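Local atomic coordinates of metallocarboxypeptidase (Trypanosoma cruzi, PDB entry 3DWC), a protein that probably removes C-terminal amino acids other than proline from peptides, acting as a metal-dependent carboxypeptidase of the M32 family. Residues N95-E99 and E100-R104; T106-T109 and T110-Q114; P130-K133 and E134-L138; V362-R365 and Y366-R370; R370-D374 and G375-A379. All blocks are in the same frame, centred on the assembly; numbering follows the deposited sequence.

Contact 1 (N95-E99 and E100-R104)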
# COMPACT_ATOMS: atom_id res chain seq x y z
N ASN B 95 16.10 21.70 -8.19
CA ASN B 95 16.09 23.15 -8.18
C ASN B 95 16.53 23.77 -9.50
O ASN B 95 16.18 24.90 -9.78
CB ASN B 95 16.97 23.64 -7.02
CG ASN B 95 16.49 24.95 -6.44
OD1 ASN B 95 15.42 25.02 -5.82
ND2 ASN B 95 17.28 26.00 -6.62
N LEU B 96 17.31 23.04 -10.30
CA LEU B 96 17.92 23.61 -11.51
C LEU B 96 16.93 23.76 -12.67
O LEU B 96 17.20 24.49 -13.62
CB LEU B 96 19.16 22.80 -11.95
CG LEU B 96 20.56 23.31 -11.57
CD1 LEU B 96 20.63 23.85 -10.13
CD2 LEU B 96 21.64 22.23 -11.78
N LEU B 97 15.80 23.08 -12.61
CA LEU B 97 14.77 23.21 -13.63
C LEU B 97 13.70 24.20 -13.16
O LEU B 97 13.08 23.97 -12.12
CB LEU B 97 14.09 21.85 -13.86
CG LEU B 97 14.92 20.68 -14.44
CD1 LEU B 97 13.97 19.64 -14.98
CD2 LEU B 97 15.87 21.13 -15.53
N PRO B 98 13.47 25.29 -13.92
CA PRO B 98 12.34 26.17 -13.57
C PRO B 98 10.97 25.48 -13.69
O PRO B 98 10.77 24.64 -14.57
CB PRO B 98 12.48 27.33 -14.57
CG PRO B 98 13.89 27.27 -15.04
CD PRO B 98 14.21 25.80 -15.08
N GLU B 99 10.04 25.86 -12.81
CA GLU B 99 8.75 25.18 -12.68
C GLU B 99 7.95 25.23 -13.97
O GLU B 99 7.17 24.32 -14.26
CB GLU B 99 7.95 25.78 -11.52
CG GLU B 99 8.67 25.69 -10.17
CD GLU B 99 7.78 26.00 -8.99
OE1 GLU B 99 8.11 25.53 -7.88
OE2 GLU B 99 6.76 26.71 -9.15
N GLU B 100 8.16 26.30 -14.73
CA GLU B 100 7.58 26.48 -16.06
C GLU B 100 8.02 25.35 -17.00
O GLU B 100 7.20 24.75 -17.69
CB GLU B 100 7.96 27.87 -16.61
CG GLU B 100 7.50 28.19 -18.03
CD GLU B 100 8.37 27.52 -19.09
OE1 GLU B 100 7.80 26.97 -20.07
OE2 GLU B 100 9.62 27.52 -18.94
N PHE B 101 9.32 25.07 -17.02
CA PHE B 101 9.84 23.93 -17.77
C PHE B 101 9.26 22.62 -17.27
O PHE B 101 8.81 21.80 -18.05
CB PHE B 101 11.36 23.88 -17.68
CG PHE B 101 11.96 22.78 -18.49
CD1 PHE B 101 12.42 23.03 -19.77
CD2 PHE B 101 12.05 21.49 -17.99
CE1 PHE B 101 12.98 22.02 -20.53
CE2 PHE B 101 12.59 20.48 -18.75
CZ PHE B 101 13.06 20.75 -20.02
N VAL B 102 9.28 22.44 -15.95
CA VAL B 102 8.79 21.23 -15.31
C VAL B 102 7.35 20.88 -15.72
O VAL B 102 7.10 19.76 -16.15
CB VAL B 102 8.93 21.30 -13.76
CG1 VAL B 102 8.11 20.23 -13.05
CG2 VAL B 102 10.39 21.18 -13.37
N GLU B 103 6.42 21.84 -15.60
CA GLU B 103 5.02 21.61 -15.99
C GLU B 103 4.87 21.33 -17.47
O GLU B 103 4.08 20.48 -17.87
CB GLU B 103 4.11 22.78 -15.58
CG GLU B 103 3.21 22.48 -14.37
CD GLU B 103 2.01 21.59 -14.74
OE1 GLU B 103 2.07 20.37 -14.50
OE2 GLU B 103 1.01 22.12 -15.28
N ARG B 104 5.65 22.04 -18.28
CA ARG B 104 5.69 21.79 -19.73
C ARG B 104 6.18 20.37 -20.06
O ARG B 104 5.62 19.71 -20.95
CB ARG B 104 6.61 22.80 -20.40
CG ARG B 104 6.42 22.87 -21.92
CD ARG B 104 7.70 23.29 -22.63
NE ARG B 104 8.45 24.34 -21.94
CZ ARG B 104 9.57 24.89 -22.42
NH1 ARG B 104 10.06 24.50 -23.59
NH2 ARG B 104 10.19 25.85 -21.74
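CG of Leu-97 is turned anti to its carbonyl carbon (chi1 -65°) while CG of Phe-101 stands anti to the backbone N (chi1 -177°), and these two choices bring the leucine branch slantwise up to the aromatic ring. Leu-97 CD1 lies 4.0 Å from Phe-101 CD2. Further back on the same leucine, CB rests 3.8 Å from CG2 of Val-102, a methyl that also leans over the carbonyl oxygen of Pro-98. The pairing belongs to the start of helix 99-122. Pro-98 is its N-cap, so Leu-97 is the residue just before the cap and Val-102 the fourth after it, which is the spacing of a hydrophobic staple. Two backbone bonds close the first turn: Val-102 N donates to Pro-98 O at 3.0 Å, nearly straight (165°) and in the carbonyl plane, and Glu-103 N donates to Glu-99 O at 2.9 Å. On the outer side of this turn, Arg-104 NH2 forms a salt bridge with Glu-100 OE1 at 3.1 Å, received on the syn lone pair. One face of the guanidinium looks onto Phe-101 CD1, and NH1 has a second acidic partner in Glu-141. The carboxylate of Glu-99 turns to His-54, whereas the ring of Phe-101 packs against Leu-138 and Leu-145 of helix 125-147.

Contact 2 (T106-T109 and T110-Q114)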
# COMPACT_ATOMS: atom_id res chain seq x y z
N THR B 106 6.11 17.74 -18.08
CA THR B 106 5.06 16.86 -17.55
C THR B 106 3.86 16.71 -18.49
O THR B 106 3.36 15.60 -18.67
CB THR B 106 4.55 17.38 -16.20
OG1 THR B 106 5.65 17.49 -15.29
CG2 THR B 106 3.48 16.46 -15.62
N VAL B 107 3.42 17.82 -19.07
CA VAL B 107 2.30 17.82 -20.01
C VAL B 107 2.67 17.09 -21.27
O VAL B 107 1.92 16.25 -21.75
CB VAL B 107 1.83 19.26 -20.40
CG1 VAL B 107 0.95 19.23 -21.66
CG2 VAL B 107 1.08 19.92 -19.23
N LEU B 108 3.84 17.40 -21.81
CA LEU B 108 4.31 16.74 -23.02
C LEU B 108 4.54 15.24 -22.79
O LEU B 108 4.17 14.42 -23.64
CB LEU B 108 5.56 17.42 -23.59
CG LEU B 108 6.21 16.80 -24.83
CD1 LEU B 108 5.17 16.50 -25.92
CD2 LEU B 108 7.37 17.67 -25.36
N THR B 109 5.09 14.85 -21.65
CA THR B 109 5.39 13.43 -21.46
C THR B 109 4.11 12.62 -21.32
O THR B 109 4.03 11.50 -21.84
CB THR B 109 6.34 13.17 -20.26
OG1 THR B 109 5.75 13.64 -19.04
CG2 THR B 109 7.69 13.86 -20.48
N THR B 110 3.12 13.19 -20.64
CA THR B 110 1.78 12.57 -20.52
C THR B 110 1.04 12.54 -21.86
O THR B 110 0.30 11.59 -22.14
CB THR B 110 0.90 13.32 -19.52
OG1 THR B 110 1.26 14.71 -19.54
CG2 THR B 110 1.08 12.78 -18.10
N LYS B 111 1.23 13.58 -22.67
CA LYS B 111 0.75 13.57 -24.06
C LYS B 111 1.54 12.54 -24.86
O LYS B 111 0.96 11.63 -25.46
CB LYS B 111 0.91 14.95 -24.71
CG LYS B 111 0.46 15.01 -26.19
CD LYS B 111 0.63 16.40 -26.84
CE LYS B 111 0.77 16.32 -28.39
NZ LYS B 111 2.13 15.79 -28.84
N ALA B 112 2.86 12.69 -24.84
CA ALA B 112 3.75 11.87 -25.65
C ALA B 112 3.47 10.39 -25.44
O ALA B 112 3.55 9.60 -26.38
CB ALA B 112 5.21 12.19 -25.33
N HIS B 113 3.10 10.02 -24.21
CA HIS B 113 2.84 8.62 -23.88
C HIS B 113 1.72 8.00 -24.71
O HIS B 113 1.93 6.98 -25.35
CB HIS B 113 2.55 8.45 -22.40
CG HIS B 113 2.30 7.02 -22.02
ND1 HIS B 113 3.31 6.10 -21.85
CD2 HIS B 113 1.14 6.35 -21.81
CE1 HIS B 113 2.79 4.93 -21.53
NE2 HIS B 113 1.47 5.05 -21.50
N GLN B 114 0.53 8.62 -24.69
CA GLN B 114 -0.63 8.08 -25.42
C GLN B 114 -0.37 8.01 -26.92
O GLN B 114 -0.75 7.04 -27.58
CB GLN B 114 -1.87 8.94 -25.20
CG GLN B 114 -2.35 9.10 -23.78
CD GLN B 114 -3.11 10.41 -23.61
OE1 GLN B 114 -4.35 10.42 -23.59
NE2 GLN B 114 -2.38 11.52 -23.53
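The carbonyl oxygen of Thr-106 is gripped by two donors that arrive from the same face of its plane. Thr-110 N reaches it at 3.1 Å, the ordinary bond of a helical turn, and the hydroxyl OG1 of Thr-109 reaches it at 3.1 Å from well above the carbonyl plane. For the second bond the torsion matters: at chi1 60° OG1 of Thr-109 sits between its own backbone N and carbonyl carbon, where it can bend back over the preceding turn; a weak bond to Lys-105 O is a further possibility for it. OG1 of Thr-110 also turns back along the helix and lies 2.8 Å from Val-107 O, although another carbonyl competes for its single proton and the acceptor is not settled. Threonine hydroxyls within an alpha-helix, as here in the middle of helix 99-122, commonly fold back onto carbonyls of the preceding turn. The backbone bonds continue beneath them, Lys-111 N to Val-107 O at 2.9 Å and His-113 N to Thr-109 O at 2.9 Å. One turn further on, Gln-114 curls its amide back so that NE2 donates to Thr-110 O at 3.0 Å, tilted from the carbonyl plane. Another flank of the helix is apolar: CD1 of Leu-108 approaches CB of Ala-112 at 4.4 Å. Leu-108 also touches Glu-134 and Leu-135 of helix 125-147, Ala-112 meets Thr-131 there, and Lys-111 NZ adds a weak bond to the hydroxyl of Thr-131.

Contact 3 (P130-K133 and E134-L138)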
# COMPACT_ATOMS: atom_id res chain seq x y z
N PRO B 130 5.95 14.23 -34.99
CA PRO B 130 5.80 15.59 -34.47
C PRO B 130 6.07 15.67 -32.97
O PRO B 130 6.83 16.55 -32.53
CB PRO B 130 4.34 15.95 -34.80
CG PRO B 130 3.94 14.98 -35.88
CD PRO B 130 4.69 13.72 -35.56
N THR B 131 5.47 14.76 -32.20
CA THR B 131 5.80 14.59 -30.78
C THR B 131 7.30 14.38 -30.59
O THR B 131 7.93 15.11 -29.83
CB THR B 131 5.10 13.36 -30.14
OG1 THR B 131 3.68 13.47 -30.26
CG2 THR B 131 5.49 13.24 -28.67
N LEU B 132 7.87 13.40 -31.29
CA LEU B 132 9.27 13.03 -31.12
C LEU B 132 10.19 14.24 -31.32
O LEU B 132 11.09 14.47 -30.51
CB LEU B 132 9.64 11.85 -32.05
CG LEU B 132 10.88 10.93 -31.84
CD1 LEU B 132 11.92 11.15 -32.92
CD2 LEU B 132 11.55 10.98 -30.42
N LYS B 133 9.93 15.04 -32.35
CA LYS B 133 10.66 16.30 -32.57
C LYS B 133 10.60 17.23 -31.36
O LYS B 133 11.58 17.90 -31.07
CB LYS B 133 10.11 17.06 -33.79
CG LYS B 133 10.54 16.49 -35.15
CD LYS B 133 9.68 17.00 -36.32
CE LYS B 133 10.25 18.24 -37.00
NZ LYS B 133 10.12 19.49 -36.19
N GLU B 134 9.46 17.26 -30.67
CA GLU B 134 9.28 18.15 -29.49
C GLU B 134 10.01 17.61 -28.24
O GLU B 134 10.57 18.38 -27.46
CB GLU B 134 7.80 18.33 -29.14
CG GLU B 134 7.01 19.17 -30.13
CD GLU B 134 5.60 19.45 -29.62
OE1 GLU B 134 4.62 18.92 -30.21
OE2 GLU B 134 5.48 20.17 -28.60
N LEU B 135 9.95 16.30 -28.06
CA LEU B 135 10.73 15.60 -27.01
C LEU B 135 12.21 15.93 -27.15
O LEU B 135 12.82 16.46 -26.23
CB LEU B 135 10.51 14.10 -27.09
CG LEU B 135 9.09 13.68 -26.68
CD1 LEU B 135 8.83 12.24 -27.03
CD2 LEU B 135 8.88 13.94 -25.17
N ILE B 136 12.75 15.68 -28.33
CA ILE B 136 14.16 15.92 -28.58
C ILE B 136 14.54 17.38 -28.33
O ILE B 136 15.65 17.66 -27.89
CB ILE B 136 14.58 15.48 -30.02
CG1 ILE B 136 14.37 13.98 -30.22
CG2 ILE B 136 16.06 15.81 -30.31
CD1 ILE B 136 15.21 13.10 -29.31
N ALA B 137 13.63 18.32 -28.60
CA ALA B 137 13.91 19.73 -28.34
C ALA B 137 13.85 20.04 -26.85
O ALA B 137 14.62 20.84 -26.34
CB ALA B 137 12.95 20.62 -29.12
N LEU B 138 12.92 19.38 -26.16
CA LEU B 138 12.79 19.48 -24.70
C LEU B 138 14.03 18.92 -23.97
O LEU B 138 14.54 19.55 -23.02
CB LEU B 138 11.53 18.74 -24.24
CG LEU B 138 10.88 19.05 -22.89
CD1 LEU B 138 11.63 18.38 -21.75
CD2 LEU B 138 10.77 20.53 -22.63
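Thr-131 and Leu-135 lie side by side on the packed flank of this turn, pointing the same way, with Thr-131 CG2 3.9 Å from Leu-135 CD1. The methyl gets there because CG2 stands anti to the backbone N, leaving OG1 (chi1 -59°) on the other branch, beside the backbone N. Leu-132 and Ile-136 repeat the parallel pairing, CD2 to CG1 at 4.1 Å, and Ile-136 CG1 also presses on Leu-132 O at 3.3 Å. Beneath these pairs the backbone bonds are regular: Leu-135 N to Thr-131 O at 2.9 Å and Ile-136 N to Leu-132 O at 3.0 Å. The result is an amphipathic segment of helix 125-147, its buried residues turned to Val-115 of helix 99-122 and to Ala-379, Trp-412 and Phe-417 in loops. The exposed side is slacker. Glu-134 N divides itself between Pro-130 O and Thr-131 O, and both bonds are weak, just past a kink at Pro-130, which has no N-H, and Thr-131, whose N makes no bond to the turn before. CG of Glu-134 passes 3.6 Å from Pro-130 O, and Ala-137 N holds Lys-133 O at 3.2 Å.

Contact 4 (V362-R365 and Y366-R370)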
# COMPACT_ATOMS: atom_id res chain seq x y z
N VAL B 362 21.78 -1.70 -26.49
CA VAL B 362 22.08 -0.55 -25.64
C VAL B 362 23.03 0.38 -26.37
O VAL B 362 22.80 1.59 -26.40
CB VAL B 362 22.67 -1.03 -24.27
CG1 VAL B 362 23.21 0.14 -23.45
CG2 VAL B 362 21.61 -1.84 -23.49
N MET B 363 24.11 -0.17 -26.92
CA MET B 363 25.08 0.64 -27.63
C MET B 363 24.41 1.50 -28.71
O MET B 363 24.64 2.69 -28.83
CB MET B 363 26.11 -0.22 -28.34
CG MET B 363 27.09 0.60 -29.11
SD MET B 363 28.61 -0.30 -29.38
CE MET B 363 28.11 -1.52 -30.58
N LEU B 364 23.60 0.87 -29.51
CA LEU B 364 22.88 1.62 -30.54
C LEU B 364 21.95 2.73 -30.02
O LEU B 364 21.75 3.74 -30.71
CB LEU B 364 22.15 0.66 -31.47
CG LEU B 364 20.67 0.32 -31.45
CD1 LEU B 364 19.72 1.47 -31.78
CD2 LEU B 364 20.57 -0.76 -32.49
N ARG B 365 21.37 2.55 -28.84
CA ARG B 365 20.54 3.61 -28.30
C ARG B 365 21.41 4.72 -27.78
O ARG B 365 21.07 5.89 -27.93
CB ARG B 365 19.61 3.10 -27.23
CG ARG B 365 18.58 2.13 -27.75
CD ARG B 365 18.00 1.27 -26.62
NE ARG B 365 16.76 0.57 -27.01
CZ ARG B 365 16.75 -0.40 -27.92
NH1 ARG B 365 15.61 -0.99 -28.25
NH2 ARG B 365 17.86 -0.77 -28.52
N TYR B 366 22.56 4.38 -27.21
CA TYR B 366 23.50 5.39 -26.75
C TYR B 366 23.84 6.35 -27.93
O TYR B 366 23.68 7.58 -27.85
CB TYR B 366 24.75 4.73 -26.12
CG TYR B 366 25.86 5.71 -25.93
CD1 TYR B 366 27.02 5.63 -26.68
CD2 TYR B 366 25.72 6.79 -25.05
CE1 TYR B 366 28.05 6.58 -26.51
CE2 TYR B 366 26.72 7.71 -24.88
CZ TYR B 366 27.87 7.61 -25.62
OH TYR B 366 28.83 8.54 -25.45
N GLU B 367 24.24 5.76 -29.05
CA GLU B 367 24.75 6.48 -30.19
C GLU B 367 23.73 7.44 -30.78
O GLU B 367 24.02 8.61 -31.03
CB GLU B 367 25.28 5.48 -31.22
CG GLU B 367 26.54 4.81 -30.70
CD GLU B 367 26.99 3.58 -31.45
OE1 GLU B 367 28.01 2.99 -31.00
OE2 GLU B 367 26.37 3.19 -32.47
N ILE B 368 22.51 6.96 -30.93
CA ILE B 368 21.42 7.77 -31.40
C ILE B 368 21.11 8.92 -30.43
O ILE B 368 21.04 10.08 -30.87
CB ILE B 368 20.18 6.91 -31.65
CG1 ILE B 368 20.47 5.96 -32.82
CG2 ILE B 368 18.96 7.80 -31.95
CD1 ILE B 368 19.64 4.73 -32.83
N GLU B 369 20.96 8.62 -29.14
CA GLU B 369 20.72 9.66 -28.13
C GLU B 369 21.77 10.76 -28.15
O GLU B 369 21.46 11.95 -28.17
CB GLU B 369 20.66 9.03 -26.72
CG GLU B 369 19.37 8.30 -26.45
CD GLU B 369 19.18 7.98 -24.99
OE1 GLU B 369 20.12 8.18 -24.18
OE2 GLU B 369 18.07 7.50 -24.66
N ARG B 370 23.02 10.32 -28.13
CA ARG B 370 24.17 11.22 -28.25
C ARG B 370 24.10 12.08 -29.53
O ARG B 370 24.33 13.30 -29.48
CB ARG B 370 25.46 10.39 -28.21
CG ARG B 370 26.76 11.21 -28.21
CD ARG B 370 27.94 10.34 -28.64
NE ARG B 370 27.73 9.70 -29.95
CZ ARG B 370 28.48 8.71 -30.45
NH1 ARG B 370 29.52 8.21 -29.78
NH2 ARG B 370 28.20 8.22 -31.65
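Leu-364 and Ile-368 run side by side along one flank of helix 358-374, pointing the same way, and their terminal methyls are pressed together: CD1 to CD1 is 3.4 Å, tighter than usual van der Waals contact. CD1 of Ile-368 also lies close to the backbone, 3.2 Å from Leu-364 O. Leu-364 itself has an uncommon first torsion (chi1 102°), consistent with strain at this point. Met-363 and Glu-367 are set differently, for their chains cross obliquely. The extended glutamate brings OE1 to 3.2 Å from Met-363 CG and 3.7 Å from its SD, so the methionine chain crosses close to a buried carboxylate. Arg-179 makes a salt bridge to OE1; OE2 has one with Lys-389 and a hydrogen bond with Tyr-393 OH. The ring of Tyr-366 turns its edge to Met-363 O. Backbone bonds typical of an alpha-helix join the turns, among them Glu-367 N to Met-363 O at 3.1 Å and Glu-369 N to Arg-365 O at 3.0 Å. The touching residues are all buried: helix 168-196 meets them through Phe-175, stacked on Tyr-366, helix 382-394 supplies Trp-386 and Met-390 beside Ile-368 and Leu-364, and helix 421-441 closes on Val-362.

Contact 5 (R370-D374 and G375-A379)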
# COMPACT_ATOMS: atom_id res chain seq x y z
N ARG B 370 23.02 10.32 -28.13
CA ARG B 370 24.17 11.22 -28.25
C ARG B 370 24.10 12.08 -29.53
O ARG B 370 24.33 13.30 -29.48
CB ARG B 370 25.46 10.39 -28.21
CG ARG B 370 26.76 11.21 -28.21
CD ARG B 370 27.94 10.34 -28.64
NE ARG B 370 27.73 9.70 -29.95
CZ ARG B 370 28.48 8.71 -30.45
NH1 ARG B 370 29.52 8.21 -29.78
NH2 ARG B 370 28.20 8.22 -31.65
N ASP B 371 23.79 11.44 -30.65
CA ASP B 371 23.78 12.11 -31.95
C ASP B 371 22.63 13.10 -32.10
O ASP B 371 22.77 14.12 -32.79
CB ASP B 371 23.71 11.09 -33.09
CG ASP B 371 25.07 10.42 -33.39
OD1 ASP B 371 26.10 10.85 -32.81
OD2 ASP B 371 25.09 9.49 -34.23
N LEU B 372 21.49 12.82 -31.48
CA LEU B 372 20.34 13.74 -31.52
C LEU B 372 20.64 15.00 -30.70
O LEU B 372 20.47 16.11 -31.15
CB LEU B 372 19.06 13.05 -31.01
CG LEU B 372 18.38 12.01 -31.90
CD1 LEU B 372 17.47 11.13 -31.08
CD2 LEU B 372 17.58 12.67 -33.08
N MET B 373 21.11 14.79 -29.49
CA MET B 373 21.53 15.83 -28.56
C MET B 373 22.61 16.74 -29.21
O MET B 373 22.56 17.97 -29.06
CB MET B 373 22.08 15.13 -27.29
CG MET B 373 21.63 15.68 -25.93
SD MET B 373 19.88 16.09 -25.65
CE MET B 373 19.02 14.82 -26.54
N ASP B 374 23.54 16.11 -29.94
CA ASP B 374 24.64 16.78 -30.68
C ASP B 374 24.20 17.62 -31.87
O ASP B 374 24.96 18.47 -32.33
CB ASP B 374 25.61 15.74 -31.28
CG ASP B 374 26.92 15.64 -30.53
OD1 ASP B 374 27.14 16.43 -29.58
OD2 ASP B 374 27.75 14.77 -30.90
N GLY B 375 23.02 17.34 -32.42
CA GLY B 375 22.59 17.91 -33.69
C GLY B 375 23.04 17.12 -34.91
O GLY B 375 22.68 17.47 -36.04
N ASN B 376 23.82 16.05 -34.73
CA ASN B 376 24.28 15.25 -35.86
C ASN B 376 23.14 14.63 -36.65
O ASN B 376 23.25 14.42 -37.85
CB ASN B 376 25.23 14.13 -35.42
CG ASN B 376 26.65 14.63 -35.21
OD1 ASN B 376 27.47 14.58 -36.12
ND2 ASN B 376 26.95 15.10 -34.00
N ILE B 377 22.04 14.32 -35.97
CA ILE B 377 20.86 13.80 -36.65
C ILE B 377 19.63 14.42 -36.04
O ILE B 377 19.68 14.97 -34.94
CB ILE B 377 20.77 12.23 -36.56
CG1 ILE B 377 20.59 11.75 -35.11
CG2 ILE B 377 21.99 11.59 -37.23
CD1 ILE B 377 20.60 10.27 -34.94
N GLU B 378 18.53 14.30 -36.77
CA GLU B 378 17.25 14.85 -36.35
C GLU B 378 16.24 13.72 -36.22
O GLU B 378 16.35 12.71 -36.91
CB GLU B 378 16.76 15.87 -37.37
CG GLU B 378 17.67 17.09 -37.54
CD GLU B 378 17.66 18.00 -36.32
OE1 GLU B 378 16.65 17.99 -35.59
OE2 GLU B 378 18.67 18.72 -36.10
N ALA B 379 15.26 13.91 -35.35
CA ALA B 379 14.16 12.95 -35.18
C ALA B 379 13.82 12.24 -36.50
O ALA B 379 13.73 11.01 -36.55
CB ALA B 379 12.95 13.65 -34.61
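A Schellman motif with Gly-375 at its turning point ends helix 358-374, where Leu-372 and Ile-377 pack together. Gly-375, the first residue to leave helical geometry, adopts a positive phi of 88°, at which a CB would be jammed against Asp-374 O, which calls for glycine. Its N donates to Leu-372 O at 3.1 Å, coming from above the carbonyl plane. One residue further than in the classical pattern, Ile-377 N donates to Asp-371 O at 3.3 Å, again far out of the plane. Around this reversal the side chains of the helix and the loop close up. CG1 of Ile-377 takes the crowded position between its backbone N and carbonyl carbon (chi1 65°), which sends the branch back over the last turn: CG1 meets Leu-372 CD2 at 3.7 Å and CD1 meets Asp-371 CB at 3.7 Å. Beyond, Leu-372 CD2 reaches 3.5 Å from Ala-379 N, so one leucine methyl lies against a good part of the outgoing loop. On the exposed side Asp-374 and Asn-376 stand alongside each other with carboxylate and amide planes 48° apart. Asn-376 ND2 is 3.1 Å from Asp-374 CB, and the two groups touch without a hydrogen bond; OD1 of Asp-374 is bonded by His-153. Leu-372 O also receives Arg-140 NH1, so helix 125-147 adds a donor at the helix end, while Ile-136 and Phe-417 flank Leu-372. Glycine with positive phi just past the helix and carbonyls of the last turn capped by the N-H groups that follow are typical of a Schellman C-cap.

Overall arrangement
Read from the N terminus, the first four contacts follow in series, and contact 5 begins on the residue, Arg-370, where contact 4 ends; each spans adjoining residues, so none closes a long loop and none crosses or encloses another. Contact 1 opens helix 99-122 after the loop from helix 78-95, and contact 2 continues it, their centres about 15 Å apart. Contact 3 lies on the next helix, 125-147, and packs against both, so the two consecutive helices form one unit. Some 220 residues later, contact 4 lies on helix 358-374 and contact 5 closes that helix. Leu-132 against Ala-379 and Ile-136 against Leu-372 join contact 3 to contact 5, linking the early helical pair to the C-terminal end of helix 358-374 and the loop after it.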